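Local coordinates for endoglucanase (Ruminococcus champanellensis, PDB 6WQV), which probably hydrolyses internal beta-1,4 linkages of cellulose and related plant polysaccharides, as a broad-specificity family 5 endoglucanase, captured here with bound cellotriose, at residues V78-H83 / L116-E121; H120-L125 / Q164-G169; L250-T255 / G290-N295. All coordinates share one frame; numbering follows the deposited sequence. Where two conformers were deposited one is given.

All three contacts lie at the C-terminal end of the barrel strands, mostly between loops, where the glucan binds. Interactions 1 and 2 are neighbours, with centres 11 Å apart. They share His-120 and Glu-121, and Ile-81 CD1 of interaction 1 packs 3.6 Å from Asp-123 CB of interaction 2. Both touch the sugar: His-119 and His-120 reach it from interaction 1, Gln-164 from interaction 2. Interaction 3 lies apart, its centre 26 Å from that of interaction 1 and 24 Å from that of interaction 2. It adds Leu-250, whose side chain is about 4 Å from the glucose unit GLC.

Interaction 1 of 3, residues V78-H83 / L116-E121; sequences VSWIDH and LNIHHE. With GLC (alpha-D-glucopyranose), chain E; BGC (beta-D-glucopyranose), chain B.
Leu-116 CD1 meets Val-78 CG2 at 3.6 Å, the two side chains lying aslant. Asn-117 follows and uses both ends of its amide and its backbone. Its OD1 takes the N-H of Val-78 in a nearly straight bond (165°), while ND2 donates to His-119 ND1 in the plane of that ring. These two bonds fix the turn of the amide. The carbonyl O of Asn-117 receives Trp-80 NE1 at 3.0 Å, in the indole plane and on a lone pair. Ile-118 CG2 packs 3.5 Å from Trp-80 CD1, the side chains at about a right angle. The N of His-119 gives a weak bond to Val-78 O. Its ring swings away to the sugar, where His-119 NE2 and GLC O3 share a hydrogen bond of 2.9 Å. Asn-117 thus positions a histidine of the glycan pocket. His-120 N donates to Ser-79 OG, which is also bonded to Asp-34 O. Glu-121 bends at chi2 (-62°), which brings its carboxylate back to the other loop. Glu-121 OE2 accepts Trp-80 N at 2.6 Å on its syn side, and Ile-81 N only weakly; OE1 is held by Trp-124. The contact joins the ends of neighbouring parallel strands 73-76 and 113-117 of the barrel. Helix 94-108 packs on Val-78, Trp-80 and Leu-116, and helix 129-149 on Trp-80, Leu-116 and Ile-118.

Interaction 2 of 3, residues H120-L125 / Q164-G169; sequences HENDWL and QPRLVG. Unlike the reference sequence in segment 164-169: Gln-164 (reference Glu). With GLC (alpha-D-glucopyranose), chain E; BGC (beta-D-glucopyranose), chain B.
Asn-122 and Arg-166 meet at about a right angle, with the amide and guanidinium planes 66° apart. They link two loops of the TIM barrel, those that follow strands 113-117 and 157-160. Asn-122 has two conformers; in the one described its amide lies near NH1 of the arginine. Asn-122 OD1 is then 3.3 Å from Arg-166 NH1. Arg-166 has CG between the backbone N and the carbonyl carbon (chi1 69°), and its chain then runs extended to NE. This brings NH1 back over its own loop, where it bonds Gln-164 O within the guanidinium plane. NE forms a salt bridge with Glu-173, so the guanidinium is gripped on two sides. Apolar contact is slight: Asn-122 CB touches Val-168 CG2 at 3.9 Å.

Water does most of the joining. In this conformer Asn-122 ND2 donates to two waters; one also takes the N-H of Gln-164, the other that of Arg-166. The second water also lies 2.8 Å from Leu-125 O.

Gln-164 extends from this loop into the glycan pocket. The reference sequence has glutamate here, just after strand 157-160, consistent with the acid/base glutamate of family 5 enzymes. Gln-164 OE1 lies 3.0 Å from GLC C1. On the pocket side of the amide-guanidinium pair, in the same conformer, a further water donates to Asn-122 OD1 at 2.7 Å and accepts from Arg-166 NH2 at 3.0 Å.

Interaction 3 of 3, residues L250-T255 / G290-N295; sequences LNTSGT and GALNKN
Lys-294 reaches across to the 250-255 loop and places its ammonium group among backbone carbonyls. This is the tight part of the contact. The chain is extended beyond CG, with chi2, chi3 and chi4 all close to 180°, which carries NZ into the bend of the 250-255 loop. Lys-294 NZ donates to Asn-251 O at 2.8 Å, with the donor tilted 21° from the carbonyl plane. Lys-294 NZ gives a second bond to Thr-255 O at 3.0 Å, from well above that carbonyl plane. A weak bond goes to Gly-254 O, and Phe-248 O of helix 246-249 is a further partner. Asn-251 O also accepts Gly-254 N, which closes the type I turn 251-254. The two donors reach this oxygen from opposite faces of its plane. Without the ammonium group, as with an alanine here, the carbonyls of Asn-251 and Thr-255 would probably lose their common donor and the loop would be freer to move.

Beside the lysine, Leu-292 points toward the other segment. Leu-292 CD1 lies 3.4 Å from Leu-250 O and 3.8 Å from Thr-252 CG2.

The outer side is looser. Thr-252 and Thr-255 are exposed and direct their CB atoms away from the 290-295 loop. Ser-253 makes no contact across, but its N bonds Asn-251 OD1 at 2.9 Å. This Asx turn overlaps the type I turn. Asn-293 OD1 forms a second Asx turn with Asn-295 N.

CB of Leu-250 points away from the 290-295 segment, and its side chain is about 4 Å from the bound GLC. Here a type I turn, bonded by a lysine from the next loop, joins the loop after helix 246-249 to that after strand 284-289, at the rim of the glycan pocket of this TIM barrel.

Interaction 1 of 3, residues V78-H83 / L116-E121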
# COMPACT_ATOMS: atom_id res chain seq x y z
N VAL A 78 6.46 4.56 0.77
CA VAL A 78 7.74 5.17 1.06
C VAL A 78 8.76 4.09 1.34
O VAL A 78 8.57 3.26 2.24
CB VAL A 78 7.68 6.14 2.24
CG1 VAL A 78 9.06 6.74 2.51
CG2 VAL A 78 6.64 7.23 2.01
N SER A 79 9.87 4.11 0.61
CA SER A 79 11.01 3.26 0.92
C SER A 79 12.00 4.09 1.73
O SER A 79 12.45 5.15 1.29
CB SER A 79 11.65 2.71 -0.35
OG SER A 79 10.75 1.83 -0.99
N TRP A 80 12.28 3.62 2.94
CA TRP A 80 13.14 4.34 3.88
C TRP A 80 14.58 3.84 3.87
O TRP A 80 15.46 4.54 4.38
CB TRP A 80 12.55 4.21 5.29
CG TRP A 80 11.12 4.69 5.39
CD1 TRP A 80 9.99 3.98 5.09
CD2 TRP A 80 10.68 6.00 5.80
NE1 TRP A 80 8.88 4.76 5.31
CE2 TRP A 80 9.27 5.99 5.74
CE3 TRP A 80 11.33 7.16 6.22
CZ2 TRP A 80 8.50 7.11 6.07
CZ3 TRP A 80 10.57 8.27 6.56
CH2 TRP A 80 9.17 8.24 6.49
N ILE A 81 14.84 2.68 3.27
CA ILE A 81 16.14 2.02 3.40
C ILE A 81 17.29 2.93 2.98
O ILE A 81 18.32 3.00 3.67
CB ILE A 81 16.14 0.69 2.62
CG1 ILE A 81 17.46 -0.04 2.80
CG2 ILE A 81 15.85 0.91 1.14
CD1 ILE A 81 17.50 -1.41 2.15
N ASP A 82 17.16 3.63 1.85
CA ASP A 82 18.28 4.45 1.39
C ASP A 82 18.42 5.76 2.16
O ASP A 82 19.31 6.56 1.83
CB ASP A 82 18.17 4.75 -0.11
CG ASP A 82 18.09 3.50 -0.94
OD1 ASP A 82 18.85 2.54 -0.67
OD2 ASP A 82 17.27 3.48 -1.88
N HIS A 83 17.56 5.98 3.16
CA HIS A 83 17.55 7.19 3.98
C HIS A 83 17.66 6.86 5.46
O HIS A 83 17.31 7.69 6.31
CB HIS A 83 16.25 7.97 3.73
CG HIS A 83 15.89 8.03 2.28
ND1 HIS A 83 16.44 8.95 1.42
CD2 HIS A 83 15.09 7.24 1.53
CE1 HIS A 83 15.98 8.74 0.20
NE2 HIS A 83 15.14 7.72 0.24
N LEU A 116 0.32 5.88 4.89
CA LEU A 116 1.77 6.00 4.87
C LEU A 116 2.36 4.69 5.34
O LEU A 116 1.97 4.18 6.40
CB LEU A 116 2.19 7.13 5.82
CG LEU A 116 3.69 7.34 6.02
CD1 LEU A 116 4.30 7.76 4.69
CD2 LEU A 116 3.96 8.36 7.09
N ASN A 117 3.31 4.13 4.58
CA ASN A 117 3.87 2.81 4.88
C ASN A 117 5.40 2.84 4.92
O ASN A 117 6.04 3.89 4.83
CB ASN A 117 3.35 1.75 3.90
CG ASN A 117 4.06 1.77 2.55
OD1 ASN A 117 5.01 2.51 2.33
ND2 ASN A 117 3.59 0.91 1.63
N ILE A 118 5.98 1.65 5.12
CA ILE A 118 7.33 1.32 4.67
C ILE A 118 7.17 0.34 3.52
O ILE A 118 6.28 -0.52 3.54
CB ILE A 118 8.24 0.78 5.79
CG1 ILE A 118 7.90 -0.65 6.21
CG2 ILE A 118 8.19 1.68 7.03
CD1 ILE A 118 8.80 -1.19 7.33
N HIS A 119 8.00 0.50 2.47
CA HIS A 119 7.70 -0.15 1.20
C HIS A 119 8.80 -1.13 0.82
O HIS A 119 8.78 -2.28 1.27
CB HIS A 119 7.34 0.89 0.13
CG HIS A 119 6.52 0.34 -0.99
ND1 HIS A 119 5.15 0.19 -0.90
CD2 HIS A 119 6.86 -0.10 -2.22
CE1 HIS A 119 4.69 -0.31 -2.03
NE2 HIS A 119 5.71 -0.49 -2.85
N HIS A 120 9.75 -0.75 -0.03
CA HIS A 120 10.75 -1.70 -0.52
C HIS A 120 11.91 -1.81 0.48
O HIS A 120 13.03 -1.36 0.24
CB HIS A 120 11.26 -1.31 -1.89
CG HIS A 120 10.24 -1.38 -2.98
ND1 HIS A 120 9.41 -2.47 -3.17
CD2 HIS A 120 9.95 -0.51 -3.98
CE1 HIS A 120 8.64 -2.26 -4.22
NE2 HIS A 120 8.95 -1.08 -4.73
N GLU A 121 11.63 -2.47 1.60
CA GLU A 121 12.58 -2.67 2.69
C GLU A 121 13.16 -4.08 2.71
O GLU A 121 13.86 -4.44 3.65
CB GLU A 121 11.89 -2.40 4.03
CG GLU A 121 11.27 -1.02 4.15
CD GLU A 121 12.28 0.12 4.04
OE1 GLU A 121 13.32 0.14 4.72
OE2 GLU A 121 12.01 1.05 3.26
C1 GLC E . 3.48 -4.81 -5.45
C2 GLC E . 4.37 -3.65 -5.05
C3 GLC E . 4.56 -2.53 -5.98
C4 GLC E . 4.80 -3.03 -7.38
C5 GLC E . 3.55 -3.80 -7.78
C6 GLC E . 3.50 -4.20 -9.24
O1 GLC E . 2.16 -4.74 -5.10
O2 GLC E . 3.91 -3.21 -3.73
O3 GLC E . 5.75 -1.78 -5.50
O4 GLC E . 5.05 -1.92 -8.24
O5 GLC E . 3.48 -5.03 -6.96
O6 GLC E . 4.50 -5.06 -9.56
C2 BGC B . 6.12 -1.19 -10.22
C3 BGC B . 7.33 -1.40 -11.08
C4 BGC B . 8.61 -1.39 -10.29
C5 BGC B . 8.56 -2.39 -9.15
C6 BGC B . 9.72 -2.35 -8.21
C1 BGC B . 6.07 -2.20 -9.08
O2 BGC B . 4.91 -1.29 -11.01
O3 BGC B . 7.36 -0.33 -12.10
O4 BGC B . 9.73 -1.81 -11.14
O5 BGC B . 7.35 -2.14 -8.32
O6 BGC B . 9.66 -3.47 -7.32

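Interaction 2 of 3, residues H120-L125 / Q164-G169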
# COMPACT_ATOMS: atom_id res chain seq x y z
N HIS A 120 9.75 -0.75 -0.03
CA HIS A 120 10.75 -1.70 -0.52
C HIS A 120 11.91 -1.81 0.48
O HIS A 120 13.03 -1.36 0.24
CB HIS A 120 11.26 -1.31 -1.89
CG HIS A 120 10.24 -1.38 -2.98
ND1 HIS A 120 9.41 -2.47 -3.17
CD2 HIS A 120 9.95 -0.51 -3.98
CE1 HIS A 120 8.64 -2.26 -4.22
NE2 HIS A 120 8.95 -1.08 -4.73
N GLU A 121 11.63 -2.47 1.60
CA GLU A 121 12.58 -2.67 2.69
C GLU A 121 13.16 -4.08 2.71
O GLU A 121 13.86 -4.44 3.65
CB GLU A 121 11.89 -2.40 4.03
CG GLU A 121 11.27 -1.02 4.15
CD GLU A 121 12.28 0.12 4.04
OE1 GLU A 121 13.32 0.14 4.72
OE2 GLU A 121 12.01 1.05 3.26
N ASN A 122 12.88 -4.88 1.69
CA ASN A 122 13.17 -6.31 1.76
C ASN A 122 14.65 -6.64 1.85
O ASN A 122 14.99 -7.79 2.18
CB ASN A 122 12.53 -7.00 0.55
CG ASN A 122 11.12 -6.50 0.28
OD1 ASN A 122 10.89 -5.76 -0.68
ND2 ASN A 122 10.17 -6.90 1.11
N ASP A 123 15.56 -5.69 1.60
CA ASP A 123 16.98 -6.00 1.75
C ASP A 123 17.30 -6.33 3.20
O ASP A 123 18.19 -7.14 3.47
CB ASP A 123 17.88 -4.88 1.26
CG ASP A 123 18.08 -4.89 -0.24
OD1 ASP A 123 17.52 -5.78 -0.92
OD2 ASP A 123 18.80 -4.00 -0.76
N TRP A 124 16.58 -5.71 4.15
CA TRP A 124 16.74 -6.03 5.56
C TRP A 124 15.51 -6.67 6.20
O TRP A 124 15.67 -7.39 7.19
CB TRP A 124 17.10 -4.77 6.38
CG TRP A 124 16.04 -3.70 6.37
CD1 TRP A 124 15.94 -2.67 5.49
CD2 TRP A 124 14.95 -3.54 7.30
NE1 TRP A 124 14.86 -1.89 5.79
CE2 TRP A 124 14.23 -2.40 6.89
CE3 TRP A 124 14.50 -4.25 8.42
CZ2 TRP A 124 13.09 -1.95 7.57
CZ3 TRP A 124 13.37 -3.80 9.09
CH2 TRP A 124 12.69 -2.66 8.66
N LEU A 125 14.31 -6.46 5.65
CA LEU A 125 13.06 -6.96 6.24
C LEU A 125 12.86 -8.43 5.85
O LEU A 125 11.99 -8.79 5.05
CB LEU A 125 11.90 -6.09 5.79
CG LEU A 125 10.54 -6.30 6.46
CD1 LEU A 125 10.56 -5.76 7.88
CD2 LEU A 125 9.40 -5.67 5.66
N GLN A 164 5.06 -5.82 1.40
CA GLN A 164 4.97 -7.20 0.91
C GLN A 164 6.09 -8.04 1.50
O GLN A 164 6.96 -8.54 0.77
CB GLN A 164 5.03 -7.23 -0.62
CG GLN A 164 3.78 -6.78 -1.29
CD GLN A 164 3.78 -7.09 -2.76
OE1 GLN A 164 4.73 -6.76 -3.48
NE2 GLN A 164 2.72 -7.75 -3.22
N PRO A 165 6.11 -8.21 2.82
CA PRO A 165 7.17 -9.02 3.43
C PRO A 165 7.14 -10.44 2.87
O PRO A 165 6.08 -11.06 2.75
CB PRO A 165 6.81 -8.99 4.92
CG PRO A 165 5.32 -8.77 4.94
CD PRO A 165 5.07 -7.83 3.78
N ARG A 166 8.32 -10.95 2.52
CA ARG A 166 8.38 -12.20 1.78
C ARG A 166 9.81 -12.73 1.77
O ARG A 166 10.74 -12.06 2.21
CB ARG A 166 7.88 -11.99 0.35
CG ARG A 166 8.82 -11.14 -0.48
CD ARG A 166 8.16 -10.68 -1.77
NE ARG A 166 9.06 -9.90 -2.61
CZ ARG A 166 9.21 -8.58 -2.53
NH1 ARG A 166 8.54 -7.89 -1.62
NH2 ARG A 166 10.04 -7.95 -3.35
N LEU A 167 9.96 -13.95 1.26
CA LEU A 167 11.27 -14.58 1.12
C LEU A 167 11.80 -14.32 -0.29
O LEU A 167 11.54 -15.09 -1.22
CB LEU A 167 11.17 -16.08 1.36
CG LEU A 167 11.02 -16.54 2.80
CD1 LEU A 167 10.75 -18.04 2.78
CD2 LEU A 167 12.25 -16.19 3.60
N VAL A 168 12.58 -13.26 -0.44
CA VAL A 168 13.06 -12.88 -1.76
C VAL A 168 14.01 -13.95 -2.27
O VAL A 168 14.94 -14.37 -1.57
CB VAL A 168 13.72 -11.50 -1.70
CG1 VAL A 168 14.28 -11.12 -3.06
CG2 VAL A 168 12.72 -10.46 -1.23
N GLY A 169 13.78 -14.40 -3.51
CA GLY A 169 14.62 -15.40 -4.13
C GLY A 169 14.24 -16.84 -3.83
O GLY A 169 14.79 -17.75 -4.46
C1 GLC E . 3.48 -4.81 -5.45
C2 GLC E . 4.37 -3.65 -5.05
C3 GLC E . 4.56 -2.53 -5.98
C4 GLC E . 4.80 -3.03 -7.38
C5 GLC E . 3.55 -3.80 -7.78
C6 GLC E . 3.50 -4.20 -9.24
O1 GLC E . 2.16 -4.74 -5.10
O2 GLC E . 3.91 -3.21 -3.73
O3 GLC E . 5.75 -1.78 -5.50
O4 GLC E . 5.05 -1.92 -8.24
O5 GLC E . 3.48 -5.03 -6.96
O6 GLC E . 4.50 -5.06 -9.56
C2 BGC B . 6.12 -1.19 -10.22
C3 BGC B . 7.33 -1.40 -11.08
C4 BGC B . 8.61 -1.39 -10.29
C5 BGC B . 8.56 -2.39 -9.15
C6 BGC B . 9.72 -2.35 -8.21
C1 BGC B . 6.07 -2.20 -9.08
O2 BGC B . 4.91 -1.29 -11.01
O3 BGC B . 7.36 -0.33 -12.10
O4 BGC B . 9.73 -1.81 -11.14
O5 BGC B . 7.35 -2.14 -8.32
O6 BGC B . 9.66 -3.47 -7.32
O HOH W 1 7.95 -5.36 1.14
O HOH W 2 10.48 -8.96 2.71
O HOH W 3 13.19 -10.09 2.42
O HOH W 4 10.89 -5.05 -3.30

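Interaction 3 of 3, residues L250-T255 / G290-N295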
# COMPACT_ATOMS: atom_id res chain seq x y z
N LEU A 250 -1.24 -8.34 -14.43
CA LEU A 250 0.11 -8.13 -13.90
C LEU A 250 1.21 -8.80 -14.71
O LEU A 250 2.36 -8.34 -14.64
CB LEU A 250 0.20 -8.61 -12.45
CG LEU A 250 1.51 -8.39 -11.69
CD1 LEU A 250 1.93 -6.92 -11.72
CD2 LEU A 250 1.37 -8.88 -10.24
N ASN A 251 0.92 -9.84 -15.49
CA ASN A 251 1.92 -10.54 -16.28
C ASN A 251 2.18 -9.75 -17.55
O ASN A 251 1.31 -9.65 -18.42
CB ASN A 251 1.40 -11.93 -16.62
CG ASN A 251 2.44 -12.80 -17.32
OD1 ASN A 251 3.52 -12.33 -17.69
ND2 ASN A 251 2.10 -14.07 -17.51
N THR A 252 3.39 -9.18 -17.68
CA THR A 252 3.70 -8.42 -18.88
C THR A 252 3.71 -9.29 -20.14
O THR A 252 3.60 -8.75 -21.24
CB THR A 252 5.03 -7.68 -18.75
OG1 THR A 252 6.07 -8.61 -18.45
CG2 THR A 252 4.97 -6.63 -17.65
N SER A 253 3.84 -10.61 -19.99
CA SER A 253 3.78 -11.54 -21.11
C SER A 253 2.41 -12.19 -21.27
O SER A 253 2.22 -12.98 -22.21
CB SER A 253 4.84 -12.64 -20.93
OG SER A 253 6.14 -12.10 -20.95
N GLY A 254 1.47 -11.88 -20.39
CA GLY A 254 0.18 -12.55 -20.41
C GLY A 254 -0.83 -11.90 -21.33
O GLY A 254 -0.60 -10.85 -21.91
N THR A 255 -1.98 -12.56 -21.43
CA THR A 255 -3.02 -12.16 -22.36
C THR A 255 -3.44 -10.71 -22.13
O THR A 255 -3.41 -10.19 -21.01
CB THR A 255 -4.25 -13.06 -22.17
OG1 THR A 255 -5.25 -12.71 -23.13
CG2 THR A 255 -4.83 -12.87 -20.76
N GLY A 290 -4.54 -3.13 -10.13
CA GLY A 290 -4.36 -2.44 -11.40
C GLY A 290 -4.29 -3.48 -12.49
O GLY A 290 -4.25 -4.68 -12.24
N ALA A 291 -4.33 -2.99 -13.73
CA ALA A 291 -4.15 -3.84 -14.91
C ALA A 291 -3.22 -3.10 -15.86
O ALA A 291 -3.46 -1.94 -16.19
CB ALA A 291 -5.49 -4.15 -15.60
N LEU A 292 -2.16 -3.78 -16.28
CA LEU A 292 -1.17 -3.18 -17.16
C LEU A 292 -1.80 -2.67 -18.44
O LEU A 292 -2.71 -3.28 -19.00
CB LEU A 292 -0.18 -4.26 -17.59
CG LEU A 292 0.72 -4.88 -16.53
CD1 LEU A 292 1.22 -6.23 -17.01
CD2 LEU A 292 1.88 -3.99 -16.23
N ASN A 293 -1.26 -1.56 -18.95
CA ASN A 293 -1.63 -1.12 -20.29
C ASN A 293 -1.05 -2.09 -21.32
O ASN A 293 0.17 -2.20 -21.45
CB ASN A 293 -1.11 0.27 -20.61
CG ASN A 293 -1.34 0.63 -22.07
OD1 ASN A 293 -2.36 0.27 -22.65
ND2 ASN A 293 -0.38 1.32 -22.67
N LYS A 294 -1.93 -2.77 -22.05
CA LYS A 294 -1.55 -3.66 -23.14
C LYS A 294 -2.24 -3.22 -24.43
O LYS A 294 -2.52 -4.04 -25.31
CB LYS A 294 -1.88 -5.12 -22.80
CG LYS A 294 -1.02 -5.68 -21.68
CD LYS A 294 -1.50 -7.05 -21.24
CE LYS A 294 -0.58 -7.65 -20.18
NZ LYS A 294 -1.17 -8.86 -19.56
N ASN A 295 -2.54 -1.92 -24.52
CA ASN A 295 -3.19 -1.33 -25.69
C ASN A 295 -4.52 -2.05 -25.95
O ASN A 295 -4.88 -2.38 -27.09
CB ASN A 295 -2.24 -1.32 -26.88
CG ASN A 295 -0.95 -0.57 -26.54
OD1 ASN A 295 0.15 -1.10 -26.70
ND2 ASN A 295 -1.09 0.65 -26.02